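Local atomic coordinates of outer membrane lipoprotein carrier protein LolA (Thermus thermophilus, PDB entry 2YZY), a protein that is experimentally uncharacterised but, as a LolA-like protein, probably carries lipoproteins toward the outer membrane. Residues T21-T26 against V175-T181. Numbering follows the deposited sequence.
Sequences TPWQAT and VVEFKRT
T26 OG1 donates a hydrogen bond of 2.8 Å to E177 OE1, taken by the carboxylate's anti lone pair, on one face of an antiparallel strand pair in the LolA-like beta fold. The two side chains lie side by side and point the same way; T26 OG1 sits beside its own backbone N (chi1 -61°), where it meets the extended E177 chain. In the backbone, V176 and E177 both face T26, a classic beta bulge: T26 N bonds to E177 O, from above the carbonyl plane, and V176 N to T26 O. Further along, Q24 and K179 form a hydrogen-bonded pair, Q24 N to K179 O and K179 N to Q24 O, each 2.9 Å long. Beyond the ends of both strands, T181 N bonds to P22 O at 3.0 Å. On the face of T26 and E177, a water joins Q24 OE1, to which it donates at 2.6 Å, with T181 OG1. The opposite face carries W23, A25, F178 and R180. Here the F178 ring reaches across to W23, its CE1 3.7 Å from W23 CE3; the five-membered ring of W23 is inclined at 33° to the phenyl ring, and A25 CB lies at the phenyl edge. R180 NH1 also lies at that edge, in the ring plane, while R180 NH2 makes a salt bridge to D154 and a hydrogen bond to N18 O. The pairing brings together strand 23-30 and the late strand 169-180, with 39-47 and 156-163 as their other neighbours. On the face of A25 and F178, A25 CB meets V175 CG1 at 3.8 Å; at the bulge, T26 CG2 meets V176 CG2 at 3.7 Å.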
loop_
_atom_site.group_PDB
_atom_site.type_symbol
_atom_site.label_atom_id
_atom_site.label_comp_id
_atom_site.label_asym_id
_atom_site.label_seq_id
_atom_site.Cartn_x
_atom_site.Cartn_y
_atom_site.Cartn_z
ATOM N N THR A 21 -10.543 8.421 -7.647
ATOM C CA THR A 21 -11.574 7.491 -8.103
ATOM C C THR A 21 -11.128 6.079 -7.720
ATOM O O THR A 21 -9.954 5.855 -7.429
ATOM C CB THR A 21 -11.782 7.574 -9.631
ATOM O OG1 THR A 21 -10.528 7.397 -10.299
ATOM C CG2 THR A 21 -12.378 8.928 -10.014
ATOM N N PRO A 22 -12.053 5.106 -7.717
ATOM C CA PRO A 22 -11.694 3.733 -7.348
ATOM C C PRO A 22 -10.586 3.095 -8.179
ATOM O O PRO A 22 -10.501 3.286 -9.394
ATOM C CB PRO A 22 -13.015 2.976 -7.486
ATOM C CG PRO A 22 -14.044 4.032 -7.243
ATOM C CD PRO A 22 -13.496 5.213 -7.994
ATOM N N TRP A 23 -9.737 2.330 -7.506
ATOM C CA TRP A 23 -8.649 1.647 -8.182
ATOM C C TRP A 23 -8.220 0.419 -7.398
ATOM O O TRP A 23 -8.573 0.254 -6.231
ATOM C CB TRP A 23 -7.449 2.591 -8.379
ATOM C CG TRP A 23 -6.889 3.183 -7.111
ATOM C CD1 TRP A 23 -7.237 4.373 -6.532
ATOM C CD2 TRP A 23 -5.909 2.590 -6.246
ATOM N NE1 TRP A 23 -6.538 4.555 -5.360
ATOM C CE2 TRP A 23 -5.717 3.475 -5.160
ATOM C CE3 TRP A 23 -5.178 1.395 -6.284
ATOM C CZ2 TRP A 23 -4.826 3.201 -4.118
ATOM C CZ3 TRP A 23 -4.290 1.121 -5.245
ATOM C CH2 TRP A 23 -4.125 2.024 -4.176
ATOM N N GLN A 24 -7.478 -0.454 -8.065
ATOM C CA GLN A 24 -6.961 -1.654 -7.435
ATOM C C GLN A 24 -5.578 -1.907 -7.998
ATOM O O GLN A 24 -5.224 -1.390 -9.066
ATOM C CB GLN A 24 -7.902 -2.853 -7.652
ATOM C CG GLN A 24 -8.345 -3.132 -9.077
ATOM C CD GLN A 24 -9.502 -4.129 -9.123
ATOM O OE1 GLN A 24 -10.516 -3.946 -8.456
ATOM N NE2 GLN A 24 -9.351 -5.183 -9.911
ATOM N N ALA A 25 -4.782 -2.676 -7.265
ATOM C CA ALA A 25 -3.423 -2.952 -7.692
ATOM C C ALA A 25 -2.878 -4.220 -7.066
ATOM O O ALA A 25 -3.492 -4.812 -6.179
ATOM C CB ALA A 25 -2.522 -1.775 -7.322
ATOM N N THR A 26 -1.719 -4.634 -7.558
ATOM C CA THR A 26 -1.038 -5.807 -7.042
ATOM C C THR A 26 0.296 -5.316 -6.512
ATOM O O THR A 26 1.028 -4.621 -7.216
ATOM C CB THR A 26 -0.792 -6.840 -8.151
ATOM O OG1 THR A 26 -2.050 -7.258 -8.688
ATOM C CG2 THR A 26 -0.034 -8.057 -7.600
ATOM N N VAL A 175 4.575 -1.844 -7.043
ATOM C CA VAL A 175 3.182 -1.918 -7.466
ATOM C C VAL A 175 3.328 -2.466 -8.886
ATOM O O VAL A 175 3.582 -1.709 -9.831
ATOM C CB VAL A 175 2.519 -0.525 -7.493
ATOM C CG1 VAL A 175 1.067 -0.646 -7.946
ATOM C CG2 VAL A 175 2.588 0.103 -6.114
ATOM N N VAL A 176 3.190 -3.784 -9.027
ATOM C CA VAL A 176 3.374 -4.448 -10.317
ATOM C C VAL A 176 2.193 -4.479 -11.275
ATOM O O VAL A 176 2.370 -4.734 -12.464
ATOM C CB VAL A 176 3.890 -5.890 -10.115
ATOM C CG1 VAL A 176 5.257 -5.857 -9.437
ATOM C CG2 VAL A 176 2.912 -6.683 -9.272
ATOM N N GLU A 177 0.990 -4.239 -10.759
ATOM C CA GLU A 177 -0.219 -4.196 -11.585
ATOM C C GLU A 177 -1.095 -3.106 -10.998
ATOM O O GLU A 177 -1.098 -2.896 -9.785
ATOM C CB GLU A 177 -0.970 -5.534 -11.570
ATOM C CG GLU A 177 -0.160 -6.696 -12.141
ATOM C CD GLU A 177 -0.932 -8.003 -12.186
ATOM O OE1 GLU A 177 -1.588 -8.351 -11.184
ATOM O OE2 GLU A 177 -0.867 -8.692 -13.225
ATOM N N PHE A 178 -1.826 -2.411 -11.862
ATOM C CA PHE A 178 -2.693 -1.313 -11.440
ATOM C C PHE A 178 -3.838 -1.167 -12.428
ATOM O O PHE A 178 -3.656 -1.354 -13.632
ATOM C CB PHE A 178 -1.906 0.001 -11.404
ATOM C CG PHE A 178 -2.755 1.213 -11.110
ATOM C CD1 PHE A 178 -3.060 1.566 -9.800
ATOM C CD2 PHE A 178 -3.257 1.995 -12.150
ATOM C CE1 PHE A 178 -3.855 2.684 -9.523
ATOM C CE2 PHE A 178 -4.051 3.112 -11.887
ATOM C CZ PHE A 178 -4.350 3.458 -10.570
ATOM N N LYS A 179 -5.009 -0.812 -11.916
ATOM C CA LYS A 179 -6.176 -0.641 -12.763
ATOM C C LYS A 179 -7.221 0.238 -12.097
ATOM O O LYS A 179 -7.520 0.069 -10.915
ATOM C CB LYS A 179 -6.787 -2.014 -13.069
ATOM C CG LYS A 179 -8.200 -1.986 -13.627
ATOM C CD LYS A 179 -8.776 -3.395 -13.705
ATOM C CE LYS A 179 -10.231 -3.379 -14.150
ATOM N NZ LYS A 179 -10.398 -2.743 -15.482
ATOM N N ARG A 180 -7.755 1.199 -12.844
ATOM C CA ARG A 180 -8.816 2.037 -12.313
ATOM C C ARG A 180 -10.064 1.199 -12.540
ATOM O O ARG A 180 -10.182 0.512 -13.556
ATOM C CB ARG A 180 -8.912 3.367 -13.067
ATOM C CG ARG A 180 -7.807 4.348 -12.700
ATOM C CD ARG A 180 -8.156 5.764 -13.126
ATOM N NE ARG A 180 -7.208 6.740 -12.593
ATOM C CZ ARG A 180 -5.941 6.844 -12.982
ATOM N NH1 ARG A 180 -5.461 6.034 -13.915
ATOM N NH2 ARG A 180 -5.153 7.758 -12.433
ATOM N N THR A 181 -10.999 1.243 -11.603
ATOM C CA THR A 181 -12.190 0.425 -11.739
ATOM C C THR A 181 -13.339 1.008 -10.931
ATOM O O THR A 181 -13.330 2.184 -10.572
ATOM C CB THR A 181 -11.876 -1.002 -11.238
ATOM O OG1 THR A 181 -13.021 -1.846 -11.401
ATOM C CG2 THR A 181 -11.471 -0.962 -9.766
HETATM O O HOH W 1 -12.347 -4.323 -10.326
#